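Local atomic coordinates of chitinase (Paenibacillus sp. FPU-7, PDB entry 5GZT), a protein that probably hydrolyses internal beta-1,4 linkages between N-acetylglucosamine units of chitin and chitodextrins, using family 18 glycoside hydrolase domains. Residues L676-G681 with H711-A716; L683-S688 with A742-N747. All coordinates share one frame; numbering follows the deposited sequence.

Contact 1 (L676-G681 with H711-A716); sequences LPLTQG and HRNAVA
Backbone hydrogen bonds pair L676 with V715 in both directions: L676 N reaches V715 O at 2.8 Å, and V715 N reaches L676 O at 2.9 Å. Two residues on from L676, L678 N donates to N713 O at 2.8 Å. The intervening P677 has no N-H to give and faces A714 as a non-hydrogen-bonded pair, CA to CA 3.7 Å, with P677 CA against N713 O as a CA-H...O contact. With strand axes at 153°, this is the antiparallel pairing of strands 668-678 and 714-723 in the immunoglobulin-like domain. The side-chain hydrogen bond belongs to N713. Its CG lies anti to the backbone N (chi1 -175°), which carries the amide out across L678 at about a right angle, with N713 ND2 3.6 Å from L678 CB. Beyond that leucine, N713 ND2 reaches a lone pair of G681 O at 3.0 Å, and this oxygen lies only 4° out of the plane of the N713 amide; the partner of N713 OD1 is L683 N. Among the apolar contacts, A714 CB lies over one face of the P677 ring, 4.1 Å from CG, and L678 CD1 approaches V715 CG2 at 4.2 Å.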
ATOM      1  N   LEU B 676      -4.917  31.119  -1.632  1.00 13.96           N
ATOM      2  CA  LEU B 676      -5.044  29.936  -2.461  1.00 14.64           C
ATOM      3  C   LEU B 676      -4.160  28.788  -1.913  1.00 14.58           C
ATOM      4  O   LEU B 676      -2.914  28.767  -2.175  1.00 14.93           O
ATOM      5  CB  LEU B 676      -4.632  30.235  -3.898  1.00 15.55           C
ATOM      6  CG  LEU B 676      -5.433  31.345  -4.620  1.00 16.27           C
ATOM      7  CD1 LEU B 676      -4.779  32.691  -4.385  1.00 16.84           C
ATOM      8  CD2 LEU B 676      -5.540  31.142  -6.097  1.00 17.51           C
ATOM      9  N   PRO B 677      -4.786  27.863  -1.215  1.00 15.15           N
ATOM     10  CA  PRO B 677      -4.119  26.616  -0.791  1.00 15.83           C
ATOM     11  C   PRO B 677      -3.681  25.774  -1.993  1.00 18.35           C
ATOM     12  O   PRO B 677      -4.386  25.762  -3.068  1.00 19.44           O
ATOM     13  CB  PRO B 677      -5.191  25.889   0.041  1.00 14.89           C
ATOM     14  CG  PRO B 677      -6.162  26.999   0.454  1.00 15.54           C
ATOM     15  CD  PRO B 677      -6.224  27.844  -0.800  1.00 14.46           C
ATOM     16  N   LEU B 678      -2.548  25.102  -1.843  1.00 15.37           N
ATOM     17  CA  LEU B 678      -2.148  24.151  -2.823  1.00 15.16           C
ATOM     18  C   LEU B 678      -2.818  22.835  -2.530  1.00 15.97           C
ATOM     19  O   LEU B 678      -2.977  22.425  -1.378  1.00 17.19           O
ATOM     20  CB  LEU B 678      -0.650  24.036  -2.909  1.00 14.64           C
ATOM     21  CG  LEU B 678       0.103  25.094  -3.712  1.00 17.12           C
ATOM     22  CD1 LEU B 678      -0.041  26.566  -3.292  1.00 16.17           C
ATOM     23  CD2 LEU B 678       1.590  24.737  -3.715  1.00 16.19           C
ATOM     24  N   THR B 679      -3.271  22.185  -3.603  1.00 15.84           N
ATOM     25  CA  THR B 679      -3.808  20.874  -3.616  1.00 16.97           C
ATOM     26  C   THR B 679      -2.781  19.884  -4.112  1.00 17.19           C
ATOM     27  O   THR B 679      -2.933  18.720  -3.871  1.00 15.97           O
ATOM     28  CB  THR B 679      -4.977  20.692  -4.592  1.00 18.30           C
ATOM     29  OG1 THR B 679      -4.604  21.150  -5.875  1.00 19.86           O
ATOM     30  CG2 THR B 679      -6.094  21.552  -4.184  1.00 22.46           C
ATOM     31  N   GLN B 680      -1.756  20.323  -4.774  1.00 19.55           N
ATOM     32  CA  GLN B 680      -0.715  19.410  -5.263  1.00 22.86           C
ATOM     33  C   GLN B 680       0.562  20.207  -5.270  1.00 19.85           C
ATOM     34  O   GLN B 680       0.573  21.297  -5.816  1.00 18.41           O
ATOM     35  CB  GLN B 680      -1.116  18.809  -6.607  1.00 26.75           C
ATOM     36  CG  GLN B 680      -0.033  17.940  -7.175  1.00 37.36           C
ATOM     37  CD  GLN B 680      -0.503  16.975  -8.254  1.00 40.75           C
ATOM     38  OE1 GLN B 680      -0.465  17.304  -9.458  1.00 43.38           O
ATOM     39  NE2 GLN B 680      -0.881  15.763  -7.836  1.00 38.12           N
ATOM     40  N   GLY B 681       1.624  19.706  -4.591  1.00 17.48           N
ATOM     41  CA  GLY B 681       2.835  20.507  -4.399  1.00 15.42           C
ATOM     42  C   GLY B 681       2.814  21.166  -3.043  1.00 16.45           C
ATOM     43  O   GLY B 681       1.729  21.388  -2.478  1.00 16.30           O
ATOM     44  N   HIS B 711      -2.144  29.143   7.477  1.00 16.48           N
ATOM     45  CA  HIS B 711      -2.320  28.042   6.556  1.00 15.08           C
ATOM     46  C   HIS B 711      -0.981  27.309   6.408  1.00 13.75           C
ATOM     47  O   HIS B 711       0.089  27.924   6.369  1.00 12.74           O
ATOM     48  CB  HIS B 711      -2.751  28.570   5.200  1.00 15.76           C
ATOM     49  CG  HIS B 711      -4.151  29.034   5.179  1.00 16.13           C
ATOM     50  ND1 HIS B 711      -4.533  30.322   5.476  1.00 19.64           N
ATOM     51  CD2 HIS B 711      -5.274  28.349   4.964  1.00 15.01           C
ATOM     52  CE1 HIS B 711      -5.844  30.418   5.462  1.00 16.93           C
ATOM     53  NE2 HIS B 711      -6.312  29.242   5.077  1.00 19.87           N
ATOM     54  N   ARG B 712      -1.074  26.011   6.192  1.00 13.12           N
ATOM     55  CA  ARG B 712       0.115  25.215   6.048  1.00 14.72           C
ATOM     56  C   ARG B 712       0.749  25.342   4.676  1.00 13.66           C
ATOM     57  O   ARG B 712       1.982  25.131   4.538  1.00 13.07           O
ATOM     58  CB  ARG B 712      -0.179  23.729   6.304  1.00 13.95           C
ATOM     59  CG  ARG B 712      -1.166  23.047   5.362  1.00 14.81           C
ATOM     60  CD  ARG B 712      -1.719  21.782   6.002  1.00 14.57           C
ATOM     61  NE  ARG B 712      -2.520  20.977   5.124  1.00 14.71           N
ATOM     62  CZ  ARG B 712      -3.796  21.324   4.747  1.00 16.56           C
ATOM     63  NH1 ARG B 712      -4.342  22.421   5.172  1.00 16.95           N
ATOM     64  NH2 ARG B 712      -4.540  20.571   3.948  1.00 17.03           N
ATOM     65  N   ASN B 713      -0.051  25.633   3.657  1.00 12.27           N
ATOM     66  CA  ASN B 713       0.469  25.525   2.257  1.00 11.79           C
ATOM     67  C   ASN B 713      -0.368  26.347   1.280  1.00 13.04           C
ATOM     68  O   ASN B 713      -0.984  25.789   0.380  1.00 13.35           O
ATOM     69  CB  ASN B 713       0.429  24.056   1.940  1.00 11.62           C
ATOM     70  CG  ASN B 713       1.027  23.699   0.620  1.00 12.28           C
ATOM     71  OD1 ASN B 713       1.796  24.429   0.088  1.00 13.44           O
ATOM     72  ND2 ASN B 713       0.614  22.533   0.049  1.00 14.12           N
ATOM     73  N   ALA B 714      -0.451  27.655   1.503  1.00 14.24           N
ATOM     74  CA  ALA B 714      -1.325  28.527   0.712  1.00 14.49           C
ATOM     75  C   ALA B 714      -0.619  29.810   0.375  1.00 14.19           C
ATOM     76  O   ALA B 714       0.085  30.347   1.175  1.00 14.87           O
ATOM     77  CB  ALA B 714      -2.631  28.845   1.490  1.00 16.08           C
ATOM     78  N   VAL B 715      -0.847  30.312  -0.817  1.00 14.84           N
ATOM     79  CA  VAL B 715      -0.397  31.583  -1.237  1.00 15.62           C
ATOM     80  C   VAL B 715      -1.373  32.643  -0.825  1.00 15.56           C
ATOM     81  O   VAL B 715      -2.560  32.460  -0.987  1.00 17.65           O
ATOM     82  CB  VAL B 715      -0.337  31.614  -2.800  1.00 17.47           C
ATOM     83  CG1 VAL B 715      -0.031  33.024  -3.311  1.00 17.40           C
ATOM     84  CG2 VAL B 715       0.748  30.676  -3.265  1.00 18.75           C
ATOM     85  N   ALA B 716      -0.848  33.758  -0.332  1.00 16.01           N
ATOM     86  CA  ALA B 716      -1.560  34.997  -0.113  1.00 15.36           C
ATOM     87  C   ALA B 716      -1.140  35.994  -1.143  1.00 15.69           C
ATOM     88  O   ALA B 716       0.069  36.159  -1.411  1.00 15.24           O
ATOM     89  CB  ALA B 716      -1.239  35.583   1.241  1.00 17.04           C
TER

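Contact 2 (L683-S688 with A742-N747); sequences LKPVIS and AVLEAN
L683 meets A742 with both backbone and side chain. Its CA lies 3.5 Å from A742 O as a CA-H...O contact, and its leucyl branch CD2 rests 3.9 Å from A742 CB. The main chains come close here as well, with L683 CA 4.2 Å from V743 CA, but they form a single bridge with no strand on either side. L683 O lies near L744 CD1 and also accepts a hydrogen bond from R579. The next residue, K684, supplies the one hydrogen bond across the contact: its N donates to A742 O at 3.0 Å, with 166° at the hydrogen. The lysine chain then bends at chi3 (-78°), which brings CE back to 3.6 Å from the same oxygen, while CG packs 3.9 Å from L744 CD2. NZ continues to a salt bridge with D691. At P685 the ring offers its CD to L744 CD2 at 4.3 Å, so this one methyl is shared by the lysine chain and the proline. Further along, I687 places CG2 4.0 Å from A742 O. The contact joins two irregular connections of the immunoglobulin-like domain, one leading from strand 668-678 to strand 692-695 and the other from strand 732-738 to strand 754-759. L744 also touches R579 and W581 of strand 578-582, in the first glycosyl hydrolase family 18 region, and so links the immunoglobulin-like domain to it. Chemically, A742 O has one N-H donor from the facing segment and is otherwise bordered there by aliphatic carbon from L683, K684 and I687. Within the two segments this bond is thus flanked by aliphatic carbon, while the lysine charge passes alongside to pair with D691.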
ATOM      1  N   LEU B 683       4.482  24.486  -0.933  1.00 13.07           N
ATOM      2  CA  LEU B 683       5.265  25.690  -0.938  1.00 12.33           C
ATOM      3  C   LEU B 683       6.482  25.557   0.015  1.00 14.20           C
ATOM      4  O   LEU B 683       6.410  24.952   1.079  1.00 14.39           O
ATOM      5  CB  LEU B 683       4.478  26.931  -0.497  1.00 11.62           C
ATOM      6  CG  LEU B 683       3.179  27.288  -1.247  1.00 12.92           C
ATOM      7  CD1 LEU B 683       2.494  28.427  -0.545  1.00 14.72           C
ATOM      8  CD2 LEU B 683       3.572  27.634  -2.677  1.00 13.13           C
ATOM      9  N   LYS B 684       7.586  26.172  -0.416  1.00 14.51           N
ATOM     10  CA  LYS B 684       8.651  26.572   0.503  1.00 15.26           C
ATOM     11  C   LYS B 684       8.004  27.317   1.679  1.00 14.72           C
ATOM     12  O   LYS B 684       7.023  28.103   1.507  1.00 14.21           O
ATOM     13  CB  LYS B 684       9.634  27.488  -0.186  1.00 16.08           C
ATOM     14  CG  LYS B 684      10.418  26.806  -1.328  1.00 17.18           C
ATOM     15  CD  LYS B 684      11.363  27.789  -2.044  1.00 16.45           C
ATOM     16  CE  LYS B 684      10.625  28.672  -2.995  1.00 17.25           C
ATOM     17  NZ  LYS B 684      11.360  29.864  -3.534  1.00 18.01           N
ATOM     18  N   PRO B 685       8.567  27.160   2.849  1.00 14.07           N
ATOM     19  CA  PRO B 685       7.993  27.869   3.977  1.00 14.03           C
ATOM     20  C   PRO B 685       7.884  29.378   3.748  1.00 15.40           C
ATOM     21  O   PRO B 685       6.940  30.008   4.272  1.00 15.79           O
ATOM     22  CB  PRO B 685       8.944  27.507   5.143  1.00 15.66           C
ATOM     23  CG  PRO B 685       9.513  26.191   4.722  1.00 14.96           C
ATOM     24  CD  PRO B 685       9.573  26.149   3.241  1.00 14.49           C
ATOM     25  N   VAL B 686       8.858  29.939   3.005  1.00 15.45           N
ATOM     26  CA  VAL B 686       8.897  31.314   2.573  1.00 15.83           C
ATOM     27  C   VAL B 686       9.085  31.336   1.030  1.00 17.60           C
ATOM     28  O   VAL B 686      10.186  30.994   0.539  1.00 17.24           O
ATOM     29  CB  VAL B 686       9.985  32.165   3.272  1.00 15.52           C
ATOM     30  CG1 VAL B 686      10.046  33.571   2.702  1.00 16.90           C
ATOM     31  CG2 VAL B 686       9.689  32.292   4.784  1.00 15.70           C
ATOM     32  N   ILE B 687       8.050  31.809   0.298  1.00 14.74           N
ATOM     33  CA  ILE B 687       8.141  32.059  -1.122  1.00 16.18           C
ATOM     34  C   ILE B 687       8.674  33.405  -1.414  1.00 14.87           C
ATOM     35  O   ILE B 687       8.672  34.274  -0.543  1.00 17.41           O
ATOM     36  CB  ILE B 687       6.810  31.838  -1.843  1.00 16.14           C
ATOM     37  CG1 ILE B 687       5.716  32.823  -1.409  1.00 19.85           C
ATOM     38  CG2 ILE B 687       6.311  30.442  -1.544  1.00 16.59           C
ATOM     39  CD1 ILE B 687       4.482  32.774  -2.331  1.00 20.80           C
ATOM     40  N   SER B 688       9.133  33.580  -2.630  1.00 15.68           N
ATOM     41  CA  SER B 688       9.652  34.864  -3.150  1.00 18.28           C
ATOM     42  C   SER B 688       8.737  35.380  -4.266  1.00 17.90           C
ATOM     43  O   SER B 688       7.909  34.603  -4.822  1.00 15.03           O
ATOM     44  CB  SER B 688      11.066  34.676  -3.683  1.00 20.71           C
ATOM     45  OG  SER B 688      11.940  34.366  -2.583  1.00 22.85           O
ATOM     46  N   ALA B 742       8.158  27.692  -6.768  1.00 16.90           N
ATOM     47  CA  ALA B 742       7.543  27.962  -5.438  1.00 16.36           C
ATOM     48  C   ALA B 742       7.598  26.802  -4.505  1.00 17.45           C
ATOM     49  O   ALA B 742       7.488  27.014  -3.315  1.00 16.78           O
ATOM     50  CB  ALA B 742       6.070  28.392  -5.586  1.00 18.41           C
ATOM     51  N   VAL B 743       7.716  25.574  -5.030  1.00 16.14           N
ATOM     52  CA  VAL B 743       7.483  24.377  -4.208  1.00 17.01           C
ATOM     53  C   VAL B 743       8.814  23.658  -3.908  1.00 17.68           C
ATOM     54  O   VAL B 743       9.821  23.898  -4.541  1.00 15.97           O
ATOM     55  CB  VAL B 743       6.508  23.390  -4.857  1.00 17.81           C
ATOM     56  CG1 VAL B 743       5.137  24.092  -5.042  1.00 20.32           C
ATOM     57  CG2 VAL B 743       7.011  22.877  -6.216  1.00 19.53           C
ATOM     58  N   LEU B 744       8.726  22.750  -2.965  1.00 17.34           N
ATOM     59  CA  LEU B 744       9.802  21.990  -2.400  1.00 17.41           C
ATOM     60  C   LEU B 744      10.086  20.779  -3.269  1.00 16.95           C
ATOM     61  O   LEU B 744      11.185  20.318  -3.293  1.00 19.66           O
ATOM     62  CB  LEU B 744       9.367  21.512  -0.958  1.00 16.85           C
ATOM     63  CG  LEU B 744       9.394  22.626   0.099  1.00 16.98           C
ATOM     64  CD1 LEU B 744       8.884  22.163   1.477  1.00 16.84           C
ATOM     65  CD2 LEU B 744      10.745  23.225   0.273  1.00 15.67           C
ATOM     66  N   GLU B 745       9.065  20.217  -3.878  1.00 15.65           N
ATOM     67  CA  GLU B 745       9.214  19.081  -4.718  1.00 17.74           C
ATOM     68  C   GLU B 745      10.058  19.467  -5.921  1.00 19.23           C
ATOM     69  O   GLU B 745      10.032  20.608  -6.383  1.00 25.69           O
ATOM     70  CB  GLU B 745       7.846  18.590  -5.220  1.00 16.57           C
ATOM     71  CG  GLU B 745       6.952  17.959  -4.144  1.00 16.57           C
ATOM     72  CD  GLU B 745       6.151  18.984  -3.295  1.00 16.28           C
ATOM     73  OE1 GLU B 745       6.368  20.192  -3.459  1.00 18.08           O
ATOM     74  OE2 GLU B 745       5.305  18.599  -2.476  1.00 15.90           O
ATOM     75  N   ALA B 746      10.748  18.525  -6.466  1.00 22.26           N
ATOM     76  CA  ALA B 746      11.821  18.779  -7.468  1.00 24.13           C
ATOM     77  C   ALA B 746      11.340  19.058  -8.881  1.00 27.75           C
ATOM     78  O   ALA B 746      11.841  19.978  -9.510  1.00 40.06           O
ATOM     79  CB  ALA B 746      12.791  17.578  -7.507  1.00 25.71           C
ATOM     80  N   ASN B 747      10.455  18.284  -9.455  1.00 26.15           N
ATOM     81  CA  ASN B 747      10.307  18.544 -10.932  1.00 33.07           C
ATOM     82  C   ASN B 747       8.855  18.818 -11.344  1.00 29.88           C
ATOM     83  O   ASN B 747       8.399  18.372 -12.377  1.00 31.14           O
ATOM     84  CB  ASN B 747      10.870  17.346 -11.759  1.00 38.94           C
ATOM     85  CG  ASN B 747      12.364  17.111 -11.524  1.00 43.11           C
ATOM     86  OD1 ASN B 747      13.235  17.914 -11.935  1.00 47.70           O
ATOM     87  ND2 ASN B 747      12.667  16.009 -10.843  1.00 45.79           N
TER

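Contacts 1 and 2 have centres about 11 Å apart within the immunoglobulin-like domain, and their segments alternate along the chain. N713 couples them directly: its OD1 lies 2.9 Å from L683 N, a probable hydrogen bond, so one amide side chain engages both 676-681 and the start of 683-688. L678 CD2 also packs 3.7 Å from L683 CD2, and A714 O lies 3.5 Å from L683 CD1. From the other segment of contact 2, E745 OE2, which is hydrogen-bonded to T682 OG1, comes within 3.6 Å of G681 C. A formic acid molecule, probably from the crystallisation liquor, lies about 3 Å from the L744 side chain.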